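Local coordinates for digeranylgeranylglycerophospholipid reductase (Sulfolobus acidocaldarius, PDB 4OPC), which reduces, with FAD as cofactor, the double bonds of geranylgeranyl chains on glycerophospholipids to make the saturated archaeols of archaeal membranes, at residues A[3-8]-A[116-121]; A[317-322]-A[328-333]; A[356-361]-A[405-410]. One frame throughout, in Å; residues are numbered along the deposited sequence.

All three contacts are partly buried and lie far from the centre of the chain. Interaction 1 is the one with a hydrogen bond directly between its segments: a tyrosine and a tryptophan converge on a glutamate where two β-sheets meet. Interaction 2, at a helical turn, pairs an alanine with a leucine on its buried side and spans its outer side by waters. Interaction 3 relies on leucines and the lower part of a lysine. Helix 332-357 serves interaction 2 with its first turn and interaction 3 with its last residues, their centres about 44 Å apart. Interactions 1 and 2 touch, Asp-8 CB lying 3.6 Å from Phe-320 CZ, whereas interaction 3 is across the chain's centre, near bound phospholipid.

Interaction 1. Residues A[3-8]-A[116-121]; sequences KELKYD and EIWDLT
Each carboxylate oxygen of Glu-116 has its own aromatic donor, Tyr-7 across the contact at OE1 and Trp-118 from the same strand at OE2. The bond from Tyr-7 OH to Glu-116 OE1, at 2.5 Å, is doubtful in length, being very short and made to one of two modelled glutamate conformers. The oxygen lies at the edge of the phenol ring, near its plane, with ring and carboxylate turned 48° apart. Trp-118 NE1 reaches Glu-116 OE2 at 2.8 Å, nearly within the indole plane but above that of the carboxylate. The glutamate, with CG anti to the backbone N (chi1 -172°) and extended beyond, joins the long tyrosine in bridging the 10.1 Å between the CA atoms of Tyr-7 and Glu-116. Beside the polar pair, Leu-5 CD1 meets the indole edge at Trp-118 CH2, 3.7 Å away. A leucine in place of Trp-118 would probably leave Glu-116 OE2 without its indole mate and Leu-5 without the ring edge it packs on. The contact joins two sheets: strand 3-6 hydrogen-bonds to strand 145-150, whereas strand 116-118 edges the largely parallel Rossmann-type sheet beside strand 32-35, whose Leu-33 touches Tyr-7, Glu-116 and Trp-118.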
loop_
_atom_site.group_PDB
_atom_site.type_symbol
_atom_site.label_atom_id
_atom_site.label_comp_id
_atom_site.label_asym_id
_atom_site.label_seq_id
_atom_site.Cartn_x
_atom_site.Cartn_y
_atom_site.Cartn_z
ATOM N N LYS A 3 33.568 7.610 10.934
ATOM C CA LYS A 3 33.724 7.722 9.482
ATOM C C LYS A 3 32.559 8.463 8.829
ATOM O O LYS A 3 31.395 8.186 9.125
ATOM C CB LYS A 3 33.852 6.326 8.867
ATOM C CG LYS A 3 34.395 6.296 7.448
ATOM C CD LYS A 3 34.492 4.861 6.942
ATOM C CE LYS A 3 35.181 4.784 5.589
ATOM N NZ LYS A 3 35.171 3.395 5.043
ATOM N N GLU A 4 32.881 9.392 7.933
ATOM C CA GLU A 4 31.878 10.173 7.213
ATOM C C GLU A 4 32.032 9.996 5.707
ATOM O O GLU A 4 33.144 10.100 5.175
ATOM C CB GLU A 4 32.001 11.659 7.548
ATOM C CG GLU A 4 31.874 12.000 9.024
ATOM C CD GLU A 4 32.027 13.487 9.288
ATOM O OE1 GLU A 4 32.508 14.207 8.388
ATOM O OE2 GLU A 4 31.666 13.937 10.396
ATOM N N LEU A 5 30.911 9.751 5.033
ATOM C CA LEU A 5 30.882 9.526 3.589
ATOM C C LEU A 5 29.873 10.448 2.914
ATOM O O LEU A 5 28.848 10.770 3.503
ATOM C CB LEU A 5 30.533 8.069 3.306
ATOM C CG LEU A 5 31.460 7.071 4.002
ATOM C CD1 LEU A 5 30.919 5.660 3.874
ATOM C CD2 LEU A 5 32.868 7.160 3.432
ATOM N N LYS A 6 30.155 10.860 1.679
ATOM C CA LYS A 6 29.297 11.797 0.946
ATOM C C LYS A 6 28.598 11.139 -0.236
ATOM O O LYS A 6 29.253 10.699 -1.181
ATOM C CB LYS A 6 30.122 12.985 0.443
ATOM C CG LYS A 6 30.805 13.776 1.539
ATOM C CD LYS A 6 29.895 14.849 2.106
ATOM C CE LYS A 6 30.645 15.715 3.108
ATOM N NZ LYS A 6 31.919 16.241 2.540
ATOM N N TYR A 7 27.269 11.098 -0.186
ATOM C CA TYR A 7 26.454 10.520 -1.244
ATOM C C TYR A 7 25.481 11.559 -1.783
ATOM O O TYR A 7 25.213 12.571 -1.139
ATOM C CB TYR A 7 25.678 9.293 -0.732
ATOM C CG TYR A 7 26.554 8.066 -0.606
ATOM C CD1 TYR A 7 27.414 7.915 0.465
ATOM C CD2 TYR A 7 26.527 7.069 -1.572
ATOM C CE1 TYR A 7 28.241 6.807 0.574
ATOM C CE2 TYR A 7 27.353 5.956 -1.473
ATOM C CZ TYR A 7 28.192 5.823 -0.395
ATOM O OH TYR A 7 29.028 4.728 -0.277
ATOM N N ASP A 8 24.969 11.325 -2.982
ATOM C CA ASP A 8 23.936 12.195 -3.512
ATOM C C ASP A 8 22.597 11.853 -2.876
ATOM O O ASP A 8 21.875 12.748 -2.417
ATOM C CB ASP A 8 23.846 12.058 -5.025
ATOM C CG ASP A 8 25.065 12.604 -5.713
ATOM O OD1 ASP A 8 25.586 13.663 -5.275
ATOM O OD2 ASP A 8 25.523 11.978 -6.693
ATOM N N GLU A 116 24.950 1.557 -4.869
ATOM C CA GLU A 116 25.613 0.804 -3.814
ATOM C C GLU A 116 24.574 0.300 -2.820
ATOM O O GLU A 116 23.642 1.029 -2.479
ATOM C CB GLU A 116 26.659 1.671 -3.110
ATOM C CG GLU A 116 27.517 0.898 -2.132
ATOM C CD GLU A 116 28.722 1.678 -1.640
ATOM O OE1 GLU A 116 28.822 2.889 -1.934
ATOM O OE2 GLU A 116 29.572 1.063 -0.963
ATOM N N ILE A 117 24.721 -0.946 -2.369
ATOM C CA ILE A 117 23.773 -1.550 -1.433
ATOM C C ILE A 117 24.492 -2.168 -0.240
ATOM O O ILE A 117 25.391 -2.991 -0.416
ATOM C CB ILE A 117 22.946 -2.642 -2.112
ATOM C CG1 ILE A 117 22.201 -2.059 -3.316
ATOM C CG2 ILE A 117 21.976 -3.295 -1.108
ATOM C CD1 ILE A 117 21.296 -3.039 -4.028
ATOM N N TRP A 118 24.094 -1.764 0.964
ATOM C CA TRP A 118 24.591 -2.395 2.181
ATOM C C TRP A 118 23.441 -3.091 2.898
ATOM O O TRP A 118 22.512 -2.434 3.375
ATOM C CB TRP A 118 25.219 -1.370 3.129
ATOM C CG TRP A 118 26.374 -0.558 2.572
ATOM C CD1 TRP A 118 27.055 -0.764 1.402
ATOM C CD2 TRP A 118 26.952 0.599 3.178
ATOM N NE1 TRP A 118 28.016 0.207 1.245
ATOM C CE2 TRP A 118 27.972 1.056 2.320
ATOM C CE3 TRP A 118 26.695 1.300 4.358
ATOM C CZ2 TRP A 118 28.744 2.179 2.613
ATOM C CZ3 TRP A 118 27.461 2.421 4.646
ATOM C CH2 TRP A 118 28.474 2.844 3.778
ATOM N N ASP A 119 23.495 -4.413 2.953
ATOM C CA ASP A 119 22.521 -5.182 3.717
ATOM C C ASP A 119 22.951 -5.271 5.180
ATOM O O ASP A 119 24.066 -4.856 5.553
ATOM C CB ASP A 119 22.289 -6.579 3.102
ATOM C CG ASP A 119 23.455 -7.542 3.330
ATOM O OD1 ASP A 119 24.612 -7.087 3.472
ATOM O OD2 ASP A 119 23.230 -8.766 3.337
ATOM N N LEU A 120 22.067 -5.829 6.004
ATOM C CA LEU A 120 22.276 -5.898 7.455
ATOM C C LEU A 120 22.695 -4.541 8.033
ATOM O O LEU A 120 23.482 -4.475 8.986
ATOM C CB LEU A 120 23.273 -7.000 7.834
ATOM C CG LEU A 120 22.874 -7.814 9.073
ATOM C CD1 LEU A 120 21.612 -8.663 8.824
ATOM C CD2 LEU A 120 24.029 -8.674 9.565
ATOM N N THR A 121 22.169 -3.470 7.447
ATOM C CA THR A 121 22.558 -2.121 7.823
ATOM C C THR A 121 21.333 -1.296 8.156
ATOM O O THR A 121 20.416 -1.185 7.349
ATOM C CB THR A 121 23.368 -1.449 6.701
ATOM O OG1 THR A 121 24.576 -2.190 6.496
ATOM C CG2 THR A 121 23.749 -0.015 7.080
#

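Interaction 2. Residues A[317-322]-A[328-333]; sequences LSAFET and SGLWDM
Ala-319 and Gly-329 bring the end of helix 302-322 against the short helical turn that follows it, their CA atoms only 5.7 Å apart. Small residues suit so close an approach: the alanine offers a single methyl group, and the glycine presents bare backbone. Ala-319 CB faces the carbonyl of Gly-329, 4.0 Å from its O, and also touches Leu-330 CD2 at 3.7 Å. Leu-330 places that methyl by setting CG beside its backbone N (chi1 -68°), and on the inner side it also packs on Ile-285 of strand 284-286. Toward solvent the gap is spanned by water. Water 2 donates to Gly-329 O at 2.8 Å and is equally close to Thr-322 OG1, which also bonds to the backbone N of Asp-324 in the turn between the helices. Ser-318, next in buried surface after the glycine, bonds through its OG to water 1 at 2.6 Å, and this water donates to Asp-332 OD2, also at 2.6 Å; both residues have two conformers, which makes the bridge less certain. Direct contact between side chains is thus apolar, while on the outer side individual waters link hydroxyl, carbonyl and carboxylate oxygens, making the polar part water-mediated.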
loop_
_atom_site.group_PDB
_atom_site.type_symbol
_atom_site.label_atom_id
_atom_site.label_comp_id
_atom_site.label_asym_id
_atom_site.label_seq_id
_atom_site.Cartn_x
_atom_site.Cartn_y
_atom_site.Cartn_z
ATOM N N LEU A 317 15.522 13.871 -9.429
ATOM C CA LEU A 317 16.219 14.317 -10.632
ATOM C C LEU A 317 15.971 15.803 -10.887
ATOM O O LEU A 317 16.893 16.525 -11.268
ATOM C CB LEU A 317 15.839 13.455 -11.837
ATOM C CG LEU A 317 16.309 12.002 -11.705
ATOM C CD1 LEU A 317 15.717 11.130 -12.802
ATOM C CD2 LEU A 317 17.830 11.905 -11.690
ATOM N N SER A 318 14.752 16.275 -10.658
ATOM C CA SER A 318 14.468 17.695 -10.815
ATOM C C SER A 318 15.236 18.541 -9.800
ATOM O O SER A 318 15.792 19.590 -10.147
ATOM C CB SER A 318 12.967 17.953 -10.718
ATOM O OG SER A 318 12.301 17.356 -11.815
ATOM N N ALA A 319 15.290 18.075 -8.558
ATOM C CA ALA A 319 16.008 18.790 -7.508
ATOM C C ALA A 319 17.496 18.927 -7.815
ATOM O O ALA A 319 18.111 19.947 -7.485
ATOM C CB ALA A 319 15.800 18.111 -6.160
ATOM N N PHE A 320 18.085 17.909 -8.438
ATOM C CA PHE A 320 19.488 18.008 -8.835
ATOM C C PHE A 320 19.703 19.016 -9.965
ATOM O O PHE A 320 20.793 19.567 -10.101
ATOM C CB PHE A 320 20.093 16.624 -9.131
ATOM C CG PHE A 320 20.607 15.939 -7.898
ATOM C CD1 PHE A 320 21.862 16.252 -7.394
ATOM C CD2 PHE A 320 19.829 15.025 -7.218
ATOM C CE1 PHE A 320 22.335 15.653 -6.237
ATOM C CE2 PHE A 320 20.294 14.428 -6.053
ATOM C CZ PHE A 320 21.549 14.743 -5.563
ATOM N N GLU A 321 18.656 19.287 -10.740
ATOM C CA GLU A 321 18.705 20.304 -11.793
ATOM C C GLU A 321 18.665 21.717 -11.231
ATOM O O GLU A 321 19.300 22.625 -11.763
ATOM C CB GLU A 321 17.503 20.173 -12.728
ATOM C CG GLU A 321 17.410 18.891 -13.512
ATOM C CD GLU A 321 16.149 18.841 -14.352
ATOM O OE1 GLU A 321 15.398 19.844 -14.364
ATOM O OE2 GLU A 321 15.905 17.806 -15.005
ATOM N N THR A 322 17.867 21.909 -10.183
ATOM C CA THR A 322 17.676 23.240 -9.610
ATOM C C THR A 322 18.656 23.514 -8.487
ATOM O O THR A 322 18.934 24.673 -8.167
ATOM C CB THR A 322 16.258 23.414 -9.043
ATOM O OG1 THR A 322 16.026 22.426 -8.030
ATOM C CG2 THR A 322 15.210 23.255 -10.134
ATOM N N SER A 328 9.983 22.721 -1.088
ATOM C CA SER A 328 9.508 23.252 -2.360
ATOM C C SER A 328 10.263 22.630 -3.528
ATOM O O SER A 328 9.671 22.331 -4.576
ATOM C CB SER A 328 9.648 24.772 -2.398
ATOM O OG SER A 328 8.928 25.365 -1.338
ATOM N N GLY A 329 11.562 22.431 -3.345
ATOM C CA GLY A 329 12.383 21.826 -4.377
ATOM C C GLY A 329 12.030 20.381 -4.681
ATOM O O GLY A 329 12.271 19.903 -5.791
ATOM N N LEU A 330 11.461 19.694 -3.694
ATOM C CA LEU A 330 11.099 18.290 -3.830
ATOM C C LEU A 330 9.586 18.104 -3.979
ATOM O O LEU A 330 9.100 16.977 -4.052
ATOM C CB LEU A 330 11.609 17.518 -2.606
ATOM C CG LEU A 330 13.137 17.409 -2.514
ATOM C CD1 LEU A 330 13.555 16.895 -1.156
ATOM C CD2 LEU A 330 13.695 16.508 -3.601
ATOM N N TRP A 331 8.856 19.211 -4.044
ATOM C CA TRP A 331 7.388 19.193 -3.977
ATOM C C TRP A 331 6.729 18.425 -5.118
ATOM O O TRP A 331 5.596 17.956 -4.977
ATOM C CB TRP A 331 6.863 20.627 -3.934
ATOM C CG TRP A 331 5.520 20.771 -3.278
ATOM C CD1 TRP A 331 4.341 21.105 -3.881
ATOM C CD2 TRP A 331 5.220 20.575 -1.889
ATOM N NE1 TRP A 331 3.331 21.141 -2.952
ATOM C CE2 TRP A 331 3.846 20.822 -1.722
ATOM C CE3 TRP A 331 5.987 20.236 -0.769
ATOM C CZ2 TRP A 331 3.214 20.717 -0.479
ATOM C CZ3 TRP A 331 5.362 20.137 0.464
ATOM C CH2 TRP A 331 3.990 20.372 0.597
ATOM N N ASP A 332 7.430 18.291 -6.241
ATOM C CA ASP A 332 6.906 17.524 -7.371
ATOM C C ASP A 332 6.610 16.082 -6.990
ATOM O O ASP A 332 5.821 15.409 -7.652
ATOM C CB ASP A 332 7.876 17.548 -8.552
ATOM C CG ASP A 332 7.782 18.823 -9.357
ATOM O OD1 ASP A 332 6.799 19.572 -9.179
ATOM O OD2 ASP A 332 8.689 19.064 -10.176
ATOM N N MET A 333 7.249 15.605 -5.927
ATOM C CA MET A 333 6.948 14.276 -5.403
ATOM C C MET A 333 5.454 14.182 -5.118
ATOM O O MET A 333 4.785 13.223 -5.520
ATOM C CB MET A 333 7.724 14.006 -4.114
ATOM C CG MET A 333 7.257 12.762 -3.371
ATOM S SD MET A 333 7.588 11.263 -4.324
ATOM C CE MET A 333 6.534 10.084 -3.489
HETATM O O HOH W 1 9.772 17.020 -11.391
HETATM O O HOH W 2 13.438 21.459 -7.795
#

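Interaction 3. Residues A[356-361]-A[405-410]; sequences QKLSND and SLLFKL
Leu-358 lies against two successive leucines of the 3-10 turn 406-409, and this is the closely packed part of the contact, with Leu-358 and Leu-407 buried and Leu-406 at the transition to the lysine side. The CD2 methyl of Leu-358 is 4.0 Å from Leu-406 CB and likewise 4.0 Å from Leu-407 CD2, so one branch of the leucine touches both residues. Against Leu-407 the side chains run at about a right angle, and both CD1 and CD2 of Leu-358 come near the same methyl. A branched aliphatic side chain suits this place, since its forked end can meet two neighbours without asking for a polar partner. Serine hydroxyls shape both segments. Ser-405 forms an ST turn, its OG accepting from Leu-407 N at 3.0 Å, and the same hydroxyl bonds to Asp-362 of helix 360-368, while Ser-359 is the N-cap of that helix, its OG bonding Asp-362 N. The 3-10 turn itself leads into helix 410-425. Leu-358 also packs on Ile-363, and its side chain comes about 4 Å from the bound phospholipid, a ligand that Gln-356 touches. The solvent side belongs to Lys-357. Its CB meets Leu-406 CD1 at 3.6 Å, and that methyl is equally near the carbonyl Lys-357 O. Beyond CG the lysine chain bends (chi2 -82°) and leads the ammonium group away, so that of the lysine side chain it is the CB end that meets Leu-406.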
loop_
_atom_site.group_PDB
_atom_site.type_symbol
_atom_site.label_atom_id
_atom_site.label_comp_id
_atom_site.label_asym_id
_atom_site.label_seq_id
_atom_site.Cartn_x
_atom_site.Cartn_y
_atom_site.Cartn_z
ATOM N N GLN A 356 -16.436 -0.676 5.788
ATOM C CA GLN A 356 -16.116 -1.285 7.083
ATOM C C GLN A 356 -17.267 -1.223 8.087
ATOM O O GLN A 356 -17.268 -1.974 9.059
ATOM C CB GLN A 356 -14.857 -0.657 7.675
ATOM C CG GLN A 356 -13.585 -1.060 6.943
ATOM C CD GLN A 356 -12.361 -0.327 7.450
ATOM O OE1 GLN A 356 -12.394 0.881 7.689
ATOM N NE2 GLN A 356 -11.263 -1.054 7.616
ATOM N N LYS A 357 -18.251 -0.354 7.861
ATOM C CA LYS A 357 -19.387 -0.236 8.772
ATOM C C LYS A 357 -20.596 -1.062 8.335
ATOM O O LYS A 357 -21.587 -1.146 9.071
ATOM C CB LYS A 357 -19.815 1.226 8.955
ATOM C CG LYS A 357 -18.821 2.104 9.705
ATOM C CD LYS A 357 -18.935 1.951 11.206
ATOM C CE LYS A 357 -18.045 2.964 11.913
ATOM N NZ LYS A 357 -18.068 2.796 13.391
ATOM N N LEU A 358 -20.523 -1.689 7.163
ATOM C CA LEU A 358 -21.661 -2.468 6.662
ATOM C C LEU A 358 -21.746 -3.804 7.381
ATOM O O LEU A 358 -20.723 -4.372 7.769
ATOM C CB LEU A 358 -21.546 -2.703 5.156
ATOM C CG LEU A 358 -21.639 -1.460 4.261
ATOM C CD1 LEU A 358 -21.470 -1.859 2.794
ATOM C CD2 LEU A 358 -22.953 -0.707 4.475
ATOM N N SER A 359 -22.965 -4.297 7.579
ATOM C CA SER A 359 -23.148 -5.617 8.172
ATOM C C SER A 359 -23.055 -6.702 7.112
ATOM O O SER A 359 -23.166 -6.421 5.913
ATOM C CB SER A 359 -24.510 -5.705 8.853
ATOM O OG SER A 359 -25.551 -5.691 7.886
ATOM N N ASN A 360 -22.881 -7.946 7.550
ATOM C CA ASN A 360 -22.946 -9.058 6.612
ATOM C C ASN A 360 -24.270 -9.057 5.854
ATOM O O ASN A 360 -24.295 -9.321 4.659
ATOM C CB ASN A 360 -22.729 -10.410 7.302
ATOM C CG ASN A 360 -21.270 -10.727 7.499
ATOM O OD1 ASN A 360 -20.398 -10.031 6.981
ATOM N ND2 ASN A 360 -20.991 -11.781 8.244
ATOM N N ASP A 361 -25.372 -8.764 6.544
ATOM C CA ASP A 361 -26.674 -8.745 5.876
ATOM C C ASP A 361 -26.689 -7.684 4.782
ATOM O O ASP A 361 -27.245 -7.917 3.706
ATOM C CB ASP A 361 -27.821 -8.493 6.865
ATOM C CG ASP A 361 -28.121 -9.699 7.743
ATOM O OD1 ASP A 361 -27.731 -10.833 7.386
ATOM O OD2 ASP A 361 -28.760 -9.506 8.799
ATOM N N SER A 405 -30.665 0.430 7.435
ATOM C CA SER A 405 -29.409 0.015 6.826
ATOM C C SER A 405 -28.530 1.195 6.442
ATOM O O SER A 405 -29.007 2.202 5.915
ATOM C CB SER A 405 -29.669 -0.838 5.588
ATOM O OG SER A 405 -28.443 -1.145 4.941
ATOM N N LEU A 406 -27.235 1.059 6.695
ATOM C CA LEU A 406 -26.272 2.050 6.239
ATOM C C LEU A 406 -26.188 2.110 4.713
ATOM O O LEU A 406 -25.666 3.067 4.165
ATOM C CB LEU A 406 -24.886 1.799 6.845
ATOM C CG LEU A 406 -24.704 2.264 8.292
ATOM C CD1 LEU A 406 -23.259 2.072 8.735
ATOM C CD2 LEU A 406 -25.122 3.717 8.459
ATOM N N LEU A 407 -26.717 1.103 4.022
ATOM C CA LEU A 407 -26.674 1.122 2.561
ATOM C C LEU A 407 -27.332 2.371 1.988
ATOM O O LEU A 407 -26.928 2.849 0.936
ATOM C CB LEU A 407 -27.364 -0.109 1.983
ATOM C CG LEU A 407 -26.593 -1.417 2.147
ATOM C CD1 LEU A 407 -27.527 -2.549 1.739
ATOM C CD2 LEU A 407 -25.314 -1.415 1.321
ATOM N N PHE A 408 -28.339 2.899 2.680
ATOM C CA PHE A 408 -29.070 4.063 2.191
ATOM C C PHE A 408 -28.237 5.344 2.197
ATOM O O PHE A 408 -28.695 6.371 1.701
ATOM C CB PHE A 408 -30.371 4.268 2.976
ATOM C CG PHE A 408 -31.405 3.194 2.732
ATOM C CD1 PHE A 408 -32.164 3.191 1.572
ATOM C CD2 PHE A 408 -31.621 2.191 3.669
ATOM C CE1 PHE A 408 -33.122 2.200 1.343
ATOM C CE2 PHE A 408 -32.571 1.194 3.452
ATOM C CZ PHE A 408 -33.321 1.199 2.288
ATOM N N LYS A 409 -27.038 5.293 2.765
ATOM C CA LYS A 409 -26.150 6.452 2.771
ATOM C C LYS A 409 -25.213 6.481 1.580
ATOM O O LYS A 409 -24.321 7.326 1.521
ATOM C CB LYS A 409 -25.342 6.502 4.065
ATOM C CG LYS A 409 -26.186 6.957 5.251
ATOM C CD LYS A 409 -25.426 6.823 6.550
ATOM C CE LYS A 409 -26.202 7.412 7.712
ATOM N NZ LYS A 409 -26.371 8.891 7.582
ATOM N N LEU A 410 -25.419 5.582 0.622
ATOM C CA LEU A 410 -24.438 5.420 -0.452
ATOM C C LEU A 410 -24.325 6.683 -1.309
ATOM O O LEU A 410 -23.232 7.021 -1.784
ATOM C CB LEU A 410 -24.779 4.216 -1.328
ATOM C CG LEU A 410 -23.762 3.959 -2.448
ATOM C CD1 LEU A 410 -22.408 3.625 -1.836
ATOM C CD2 LEU A 410 -24.228 2.857 -3.384
#